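Local structure of RickCE (Rickettsia bellii, 5HAM) at residues W147-A152 / I220-G225; H16-Q21 / V137-M142; R123-I128 / N159-T164. The protein is a CE-clan bacterial effector deubiquitinase, present here as the fragment with its catalytic domain, that probably cleaves ubiquitin from modified host proteins. All blocks are in the same frame, centred on the assembly; numbering follows the deposited sequence.

Contact 1. Residues W147-A152 / I220-G225; sequences WTVLVA and IKIAKG
Val151 and Ile222 meet at the heart of this contact, where the end of helix 211-223 lies over the strand. CG2 of Ile222 rests against the branch point of the valine, 3.6 Å from Val151 CB, and touches Val151 CG2 as closely, so one methyl is seated over the fork of the other residue. The two side chains cross at a slant. Ile222 CG1 stands anti to the carbonyl carbon (chi1 -62°), and this arm slants toward Val149, its CD1 coming to 4.3 Å from Val149 CG1, a looser touch. Val151 uses its other methyl on the next helix residue: Val151 CG1 lies 4.0 Å from Ala223 CA, so a small side chain there lets the helix backbone come near the sheet. Val149 and Val151, two apart on the strand, face the helix, while Leu150 and Ala152 point to the other side of the sheet. This is the helix-on-sheet layering of the catalytic domain, with strand 147-155 in the middle of a five-stranded mixed sheet. Backbone bonds to Ile138 on one neighbouring strand and to Thr164 on the other fix the strand from both edges. Farther out, Val149 also packs on Thr215 and Asn218 of the same helix, and Val137 touches both Val149 and Ala223. The helix ends in a Schellman motif: Gly225 takes a positive phi of 74°, and Gly225 N bonds to Ile222 O at 3.0 Å. That same carbonyl oxygen accepts a hydrogen bond from Lys153 NZ.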
loop_
_atom_site.group_PDB
_atom_site.type_symbol
_atom_site.label_atom_id
_atom_site.label_comp_id
_atom_site.label_asym_id
_atom_site.label_seq_id
_atom_site.Cartn_x
_atom_site.Cartn_y
_atom_site.Cartn_z
ATOM N N TRP A 147 1.210 3.975 -3.605
ATOM C CA TRP A 147 -0.161 3.591 -3.915
ATOM C C TRP A 147 -0.242 3.016 -5.305
ATOM O O TRP A 147 0.378 3.545 -6.227
ATOM C CB TRP A 147 -1.117 4.775 -3.792
ATOM C CG TRP A 147 -1.393 5.113 -2.408
ATOM C CD1 TRP A 147 -0.953 6.204 -1.731
ATOM C CD2 TRP A 147 -2.166 4.348 -1.494
ATOM N NE1 TRP A 147 -1.413 6.173 -0.439
ATOM C CE2 TRP A 147 -2.170 5.039 -0.266
ATOM C CE3 TRP A 147 -2.881 3.147 -1.587
ATOM C CZ2 TRP A 147 -2.839 4.577 0.853
ATOM C CZ3 TRP A 147 -3.543 2.685 -0.483
ATOM C CH2 TRP A 147 -3.515 3.397 0.727
ATOM N N THR A 148 -0.988 1.914 -5.422
ATOM C CA THR A 148 -1.244 1.236 -6.683
ATOM C C THR A 148 -2.697 0.754 -6.663
ATOM O O THR A 148 -3.396 0.925 -5.663
ATOM C CB THR A 148 -0.314 0.018 -6.869
ATOM O OG1 THR A 148 -0.622 -0.997 -5.908
ATOM C CG2 THR A 148 1.123 0.405 -6.684
ATOM N N VAL A 149 -3.166 0.140 -7.743
ATOM C CA VAL A 149 -4.572 -0.259 -7.782
ATOM C C VAL A 149 -4.794 -1.666 -8.341
ATOM O O VAL A 149 -4.103 -2.115 -9.267
ATOM C CB VAL A 149 -5.452 0.783 -8.543
ATOM C CG1 VAL A 149 -5.131 0.782 -10.048
ATOM C CG2 VAL A 149 -6.923 0.540 -8.290
ATOM N N LEU A 150 -5.757 -2.367 -7.760
ATOM C CA LEU A 150 -6.135 -3.669 -8.269
ATOM C C LEU A 150 -7.647 -3.712 -8.468
ATOM O O LEU A 150 -8.400 -3.514 -7.531
ATOM C CB LEU A 150 -5.693 -4.759 -7.296
ATOM C CG LEU A 150 -5.997 -6.189 -7.736
ATOM C CD1 LEU A 150 -5.087 -6.585 -8.906
ATOM C CD2 LEU A 150 -5.854 -7.167 -6.576
ATOM N N VAL A 151 -8.083 -3.970 -9.695
ATOM C CA VAL A 151 -9.510 -4.015 -10.004
ATOM C C VAL A 151 -9.961 -5.434 -10.335
ATOM O O VAL A 151 -9.353 -6.126 -11.153
ATOM C CB VAL A 151 -9.868 -3.067 -11.165
ATOM C CG1 VAL A 151 -11.375 -3.022 -11.362
ATOM C CG2 VAL A 151 -9.322 -1.673 -10.892
ATOM N N ALA A 152 -11.029 -5.862 -9.674
ATOM C CA ALA A 152 -11.524 -7.227 -9.775
ATOM C C ALA A 152 -12.800 -7.267 -10.583
ATOM O O ALA A 152 -13.735 -6.504 -10.324
ATOM C CB ALA A 152 -11.790 -7.769 -8.383
ATOM N N ILE A 220 -10.552 4.053 -11.541
ATOM C CA ILE A 220 -11.759 4.497 -12.221
ATOM C C ILE A 220 -11.831 4.026 -13.673
ATOM O O ILE A 220 -12.849 3.485 -14.118
ATOM C CB ILE A 220 -11.829 6.016 -12.199
ATOM C CG1 ILE A 220 -12.018 6.485 -10.764
ATOM C CG2 ILE A 220 -12.960 6.509 -13.067
ATOM C CD1 ILE A 220 -11.925 7.956 -10.619
ATOM N N LYS A 221 -10.739 4.211 -14.407
ATOM C CA LYS A 221 -10.733 3.823 -15.812
ATOM C C LYS A 221 -10.828 2.318 -16.023
ATOM O O LYS A 221 -11.645 1.851 -16.809
ATOM C CB LYS A 221 -9.537 4.428 -16.552
ATOM C CG LYS A 221 -9.912 5.756 -17.187
ATOM C CD LYS A 221 -8.772 6.721 -17.194
ATOM C CE LYS A 221 -9.197 8.022 -17.838
ATOM N NZ LYS A 221 -8.031 8.924 -17.951
ATOM N N ILE A 222 -10.007 1.566 -15.299
ATOM C CA ILE A 222 -10.038 0.124 -15.366
ATOM C C ILE A 222 -11.404 -0.406 -14.955
ATOM O O ILE A 222 -11.952 -1.280 -15.619
ATOM C CB ILE A 222 -8.969 -0.486 -14.467
ATOM C CG1 ILE A 222 -7.578 -0.061 -14.943
ATOM C CG2 ILE A 222 -9.084 -1.995 -14.474
ATOM C CD1 ILE A 222 -6.454 -0.429 -13.960
ATOM N N ALA A 223 -11.966 0.133 -13.874
ATOM C CA ALA A 223 -13.313 -0.270 -13.447
ATOM C C ALA A 223 -14.323 -0.151 -14.602
ATOM O O ALA A 223 -15.158 -1.032 -14.800
ATOM C CB ALA A 223 -13.767 0.566 -12.264
ATOM N N LYS A 224 -14.209 0.930 -15.377
ATOM C CA LYS A 224 -15.142 1.213 -16.468
ATOM C C LYS A 224 -14.738 0.561 -17.806
ATOM O O LYS A 224 -15.381 0.783 -18.834
ATOM C CB LYS A 224 -15.344 2.734 -16.620
ATOM C CG LYS A 224 -15.848 3.391 -15.330
ATOM C CD LYS A 224 -16.041 4.887 -15.437
ATOM C CE LYS A 224 -16.547 5.429 -14.105
ATOM N NZ LYS A 224 -16.741 6.915 -14.058
ATOM N N GLY A 225 -13.682 -0.247 -17.796
ATOM C CA GLY A 225 -13.259 -0.939 -19.001
ATOM C C GLY A 225 -12.568 -0.045 -20.013
ATOM O O GLY A 225 -12.501 -0.388 -21.190
#

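Contact 2. Residues H16-Q21 / V137-M142; sequences HLLTAQ and VIPIEM
Leu18, on helix 11-20, and Val137, on strand 135-141, mark the closest backbone approach, with 8.4 Å between Leu18 CA and Val137 CA. At that separation side chains alone bridge the gap. Leu18 does all the touching from the helix side. With its CG anti to the carbonyl carbon (chi1 -77°), it extends toward the strand and meets Val137 tip to tip, Leu18 CD1 lying 3.9 Å from Val137 CG1. The second methyl stays a little farther off, with Leu18 CD2 4.2 Å from the same Val137 CG1. Helix 11-20 thus packs on the sheet face that also carries helix 211-223, and Ile220 of that helix flanks Leu18. Pro139, two residues on, offers its ring on this face, and the leucine slides past it in the opposite direction, Leu18 CD1 to Pro139 CG being 4.1 Å. Ile138, between them, turns away from the helix. The strand itself is held by backbone bonds from Val137 to Ser28 and Gln30 on one side and from Ile140 to Thr148 on the other, while Leu22 also packs on Val137.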
loop_
_atom_site.group_PDB
_atom_site.type_symbol
_atom_site.label_atom_id
_atom_site.label_comp_id
_atom_site.label_asym_id
_atom_site.label_seq_id
_atom_site.Cartn_x
_atom_site.Cartn_y
_atom_site.Cartn_z
ATOM N N HIS A 16 -12.345 8.538 -1.159
ATOM C CA HIS A 16 -13.358 9.547 -1.498
ATOM C C HIS A 16 -13.408 9.852 -2.988
ATOM O O HIS A 16 -14.482 9.942 -3.584
ATOM C CB HIS A 16 -13.097 10.861 -0.758
ATOM C CG HIS A 16 -13.192 10.749 0.727
ATOM N ND1 HIS A 16 -12.730 11.726 1.584
ATOM C CD2 HIS A 16 -13.691 9.764 1.514
ATOM C CE1 HIS A 16 -12.941 11.350 2.829
ATOM N NE2 HIS A 16 -13.516 10.165 2.817
ATOM N N LEU A 17 -12.234 10.053 -3.572
ATOM C CA LEU A 17 -12.126 10.306 -4.993
ATOM C C LEU A 17 -12.752 9.170 -5.799
ATOM O O LEU A 17 -13.460 9.419 -6.778
ATOM C CB LEU A 17 -10.662 10.500 -5.370
ATOM C CG LEU A 17 -10.204 11.899 -4.983
ATOM C CD1 LEU A 17 -8.682 11.999 -4.971
ATOM C CD2 LEU A 17 -10.839 12.883 -5.955
ATOM N N LEU A 18 -12.510 7.934 -5.373
ATOM C CA LEU A 18 -13.037 6.773 -6.083
ATOM C C LEU A 18 -14.545 6.697 -5.948
ATOM O O LEU A 18 -15.263 6.581 -6.943
ATOM C CB LEU A 18 -12.407 5.480 -5.569
ATOM C CG LEU A 18 -10.990 5.195 -6.069
ATOM C CD1 LEU A 18 -10.408 4.008 -5.319
ATOM C CD2 LEU A 18 -10.991 4.950 -7.567
ATOM N N THR A 19 -15.010 6.764 -4.710
ATOM C CA THR A 19 -16.433 6.770 -4.401
ATOM C C THR A 19 -17.205 7.875 -5.138
ATOM O O THR A 19 -18.304 7.646 -5.641
ATOM C CB THR A 19 -16.637 6.888 -2.885
ATOM O OG1 THR A 19 -16.184 5.678 -2.273
ATOM C CG2 THR A 19 -18.094 7.097 -2.541
ATOM N N ALA A 20 -16.610 9.061 -5.225
ATOM C CA ALA A 20 -17.248 10.188 -5.897
ATOM C C ALA A 20 -17.355 9.994 -7.411
ATOM O O ALA A 20 -18.257 10.530 -8.056
ATOM C CB ALA A 20 -16.504 11.476 -5.584
ATOM N N GLN A 21 -16.441 9.221 -7.979
ATOM C CA GLN A 21 -16.418 9.063 -9.419
ATOM C C GLN A 21 -16.869 7.679 -9.875
ATOM O O GLN A 21 -16.696 7.323 -11.040
ATOM C CB GLN A 21 -15.028 9.368 -9.953
ATOM C CG GLN A 21 -14.738 10.854 -10.087
ATOM C CD GLN A 21 -13.315 11.101 -10.540
ATOM O OE1 GLN A 21 -12.377 10.957 -9.757
ATOM N NE2 GLN A 21 -13.139 11.456 -11.812
ATOM N N VAL A 137 -12.945 -2.199 -6.861
ATOM C CA VAL A 137 -11.697 -1.465 -6.947
ATOM C C VAL A 137 -10.995 -1.505 -5.592
ATOM O O VAL A 137 -11.568 -1.130 -4.569
ATOM C CB VAL A 137 -11.967 -0.010 -7.387
ATOM C CG1 VAL A 137 -10.665 0.800 -7.487
ATOM C CG2 VAL A 137 -12.747 0.005 -8.700
ATOM N N ILE A 138 -9.759 -1.984 -5.588
ATOM C CA ILE A 138 -8.976 -2.105 -4.364
ATOM C C ILE A 138 -7.680 -1.300 -4.454
ATOM O O ILE A 138 -6.780 -1.642 -5.225
ATOM C CB ILE A 138 -8.590 -3.573 -4.080
ATOM C CG1 ILE A 138 -9.802 -4.503 -4.275
ATOM C CG2 ILE A 138 -7.980 -3.695 -2.684
ATOM C CD1 ILE A 138 -9.460 -6.000 -4.143
ATOM N N PRO A 139 -7.584 -0.220 -3.673
ATOM C CA PRO A 139 -6.331 0.532 -3.583
ATOM C C PRO A 139 -5.323 -0.349 -2.881
ATOM O O PRO A 139 -5.684 -0.963 -1.894
ATOM C CB PRO A 139 -6.691 1.732 -2.691
ATOM C CG PRO A 139 -8.166 1.815 -2.709
ATOM C CD PRO A 139 -8.669 0.403 -2.901
ATOM N N ILE A 140 -4.103 -0.433 -3.395
ATOM C CA ILE A 140 -3.076 -1.259 -2.784
ATOM C C ILE A 140 -1.831 -0.452 -2.460
ATOM O O ILE A 140 -1.203 0.131 -3.348
ATOM C CB ILE A 140 -2.706 -2.472 -3.672
ATOM C CG1 ILE A 140 -3.953 -3.343 -3.884
ATOM C CG2 ILE A 140 -1.592 -3.275 -3.019
ATOM C CD1 ILE A 140 -3.671 -4.671 -4.467
ATOM N N GLU A 141 -1.494 -0.405 -1.176
ATOM C CA GLU A 141 -0.287 0.273 -0.726
ATOM C C GLU A 141 0.865 -0.716 -0.595
ATOM O O GLU A 141 0.891 -1.513 0.333
ATOM C CB GLU A 141 -0.540 0.976 0.607
ATOM C CG GLU A 141 0.260 2.256 0.808
ATOM C CD GLU A 141 0.031 2.866 2.186
ATOM O OE1 GLU A 141 -0.629 2.209 3.025
ATOM O OE2 GLU A 141 0.501 4.003 2.434
ATOM N N MET A 142 1.806 -0.654 -1.537
ATOM C CA MET A 142 2.967 -1.544 -1.571
ATOM C C MET A 142 4.046 -1.119 -0.607
ATOM O O MET A 142 5.103 -1.744 -0.528
ATOM C CB MET A 142 3.583 -1.560 -2.973
ATOM C CG MET A 142 2.644 -1.970 -4.088
ATOM S SD MET A 142 2.186 -3.692 -4.000
ATOM C CE MET A 142 3.747 -4.484 -4.154
#

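Contact 3. Residues R123-I128 / N159-T164; sequences RATKDI and NQIILT
A single methyl carries the whole contact: CD1 of Ile161 takes up both residues that the long helix 96-130 presents to strand 160-166. Thr125 CG2 comes to 3.8 Å from Ile161 CD1, its side chain crossing the isoleucine at about a right angle, and Ile128 CD1 lies 3.9 Å from the same Ile161 CD1, approaching on a slant. For Ile128 the reach depends on an uncommon helical torsion, with CG1 held between N and the carbonyl carbon (chi1 62°). Thr125 turns its methyl to the strand and keeps its hydroxyl within the helix, where OG1 bonds to Leu121 O one turn back. Tyr154 of the neighbouring strand touches both isoleucines, and Leu191 packs on Ile161 as well. The strand begins beside a G1 bulge, in which Asn159 and Gln160 both face Asp155. From within the bulge, Gln160 NE2 donates to Ile161 O at 2.7 Å, from above the carbonyl plane, and also bonds to Lys194 O. On another side of the helix Asp127 is held by Ser28 and Asn131. With no hydrogen bond or salt bridge between helix and strand, the contact rests on methyl groups meeting methyl groups, so the fit probably depends on shape and on excluding water.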
loop_
_atom_site.group_PDB
_atom_site.type_symbol
_atom_site.label_atom_id
_atom_site.label_comp_id
_atom_site.label_asym_id
_atom_site.label_seq_id
_atom_site.Cartn_x
_atom_site.Cartn_y
_atom_site.Cartn_z
ATOM N N ARG A 123 -13.985 -10.161 -0.033
ATOM C CA ARG A 123 -15.162 -9.307 -0.107
ATOM C C ARG A 123 -15.325 -8.766 -1.531
ATOM O O ARG A 123 -16.424 -8.751 -2.073
ATOM C CB ARG A 123 -15.071 -8.159 0.902
ATOM C CG ARG A 123 -16.276 -7.221 0.890
ATOM C CD ARG A 123 -17.588 -7.999 1.078
ATOM N NE ARG A 123 -18.780 -7.154 1.024
ATOM C CZ ARG A 123 -20.024 -7.624 1.008
ATOM N NH1 ARG A 123 -20.238 -8.933 1.037
ATOM N NH2 ARG A 123 -21.056 -6.791 0.958
ATOM N N ALA A 124 -14.219 -8.355 -2.137
ATOM C CA ALA A 124 -14.237 -7.839 -3.497
ATOM C C ALA A 124 -14.768 -8.905 -4.437
ATOM O O ALA A 124 -15.598 -8.630 -5.313
ATOM C CB ALA A 124 -12.836 -7.374 -3.923
ATOM N N THR A 125 -14.313 -10.132 -4.216
ATOM C CA THR A 125 -14.745 -11.274 -5.004
ATOM C C THR A 125 -16.221 -11.595 -4.772
ATOM O O THR A 125 -16.948 -11.974 -5.698
ATOM C CB THR A 125 -13.880 -12.512 -4.680
ATOM O OG1 THR A 125 -12.508 -12.234 -5.011
ATOM C CG2 THR A 125 -14.352 -13.725 -5.468
ATOM N N LYS A 126 -16.675 -11.432 -3.538
ATOM C CA LYS A 126 -18.084 -11.674 -3.245
ATOM C C LYS A 126 -18.950 -10.628 -3.954
ATOM O O LYS A 126 -20.011 -10.946 -4.503
ATOM C CB LYS A 126 -18.345 -11.688 -1.734
ATOM N N ASP A 127 -18.477 -9.387 -3.959
ATOM C CA ASP A 127 -19.191 -8.295 -4.611
ATOM C C ASP A 127 -19.461 -8.546 -6.090
ATOM O O ASP A 127 -20.598 -8.371 -6.555
ATOM C CB ASP A 127 -18.446 -6.973 -4.436
ATOM C CG ASP A 127 -18.660 -6.377 -3.078
ATOM O OD1 ASP A 127 -19.560 -6.870 -2.364
ATOM O OD2 ASP A 127 -17.939 -5.420 -2.724
ATOM N N ILE A 128 -18.433 -8.961 -6.828
ATOM C CA ILE A 128 -18.598 -9.142 -8.273
ATOM C C ILE A 128 -19.221 -10.486 -8.634
ATOM O O ILE A 128 -19.798 -10.635 -9.703
ATOM C CB ILE A 128 -17.279 -8.952 -9.034
ATOM C CG1 ILE A 128 -16.252 -9.995 -8.582
ATOM C CG2 ILE A 128 -16.762 -7.532 -8.817
ATOM C CD1 ILE A 128 -14.866 -9.800 -9.171
ATOM N N ASN A 159 -17.174 -18.395 -15.495
ATOM C CA ASN A 159 -16.923 -18.481 -14.055
ATOM C C ASN A 159 -15.468 -18.113 -13.744
ATOM O O ASN A 159 -14.726 -18.874 -13.122
ATOM C CB ASN A 159 -17.270 -19.873 -13.520
ATOM C CG ASN A 159 -17.214 -19.936 -12.018
ATOM O OD1 ASN A 159 -17.355 -18.915 -11.346
ATOM N ND2 ASN A 159 -16.984 -21.128 -11.473
ATOM N N GLN A 160 -15.071 -16.934 -14.209
ATOM C CA GLN A 160 -13.671 -16.560 -14.241
ATOM C C GLN A 160 -13.430 -15.210 -13.586
ATOM O O GLN A 160 -13.979 -14.198 -14.024
ATOM C CB GLN A 160 -13.208 -16.505 -15.692
ATOM C CG GLN A 160 -11.781 -16.058 -15.857
ATOM C CD GLN A 160 -10.826 -16.971 -15.140
ATOM O OE1 GLN A 160 -10.538 -18.072 -15.606
ATOM N NE2 GLN A 160 -10.333 -16.528 -13.986
ATOM N N ILE A 161 -12.618 -15.201 -12.532
ATOM C CA ILE A 161 -12.190 -13.960 -11.887
ATOM C C ILE A 161 -10.998 -13.350 -12.622
ATOM O O ILE A 161 -10.011 -14.025 -12.914
ATOM C CB ILE A 161 -11.794 -14.177 -10.408
ATOM C CG1 ILE A 161 -12.985 -14.649 -9.573
ATOM C CG2 ILE A 161 -11.287 -12.889 -9.807
ATOM C CD1 ILE A 161 -13.975 -13.551 -9.266
ATOM N N ILE A 162 -11.102 -12.065 -12.927
ATOM C CA ILE A 162 -10.041 -11.357 -13.624
ATOM C C ILE A 162 -9.597 -10.135 -12.806
ATOM O O ILE A 162 -10.414 -9.291 -12.452
ATOM C CB ILE A 162 -10.511 -10.966 -15.058
ATOM C CG1 ILE A 162 -10.955 -12.221 -15.825
ATOM C CG2 ILE A 162 -9.417 -10.237 -15.819
ATOM C CD1 ILE A 162 -11.505 -11.963 -17.209
ATOM N N LEU A 163 -8.308 -10.071 -12.475
ATOM C CA LEU A 163 -7.758 -8.981 -11.665
ATOM C C LEU A 163 -6.796 -8.126 -12.486
ATOM O O LEU A 163 -5.834 -8.637 -13.063
ATOM C CB LEU A 163 -7.026 -9.530 -10.439
ATOM C CG LEU A 163 -7.775 -10.551 -9.572
ATOM C CD1 LEU A 163 -6.812 -11.278 -8.670
ATOM C CD2 LEU A 163 -8.869 -9.886 -8.751
ATOM N N THR A 164 -7.059 -6.824 -12.530
ATOM C CA THR A 164 -6.257 -5.913 -13.325
ATOM C C THR A 164 -5.511 -4.944 -12.424
ATOM O O THR A 164 -6.113 -4.287 -11.573
ATOM C CB THR A 164 -7.146 -5.149 -14.296
ATOM O OG1 THR A 164 -7.849 -6.092 -15.099
ATOM C CG2 THR A 164 -6.330 -4.242 -15.191
#

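In the fold
All three contacts are buried and apolar, each setting a helix on the same mixed sheet without a hydrogen bond between its segments. Contacts 1 and 2 lie about 8 Å apart, centre to centre, and share one face: their strands are neighbours, joined by backbone hydrogen bonds. Contact 3 belongs to the other face, where Ala152 packs on Leu163 and Ile138 on Ala124, and it sits farthest from the chain's centre, about 20 Å. Contact 1 buries the most surface, with branched side chains of valine and isoleucine in contact; contact 2 depends on one leucine, contact 3 on one isoleucine methyl. Near contact 3, hydrogen bonds of Asp127 and Gln160 lie off the apolar interface.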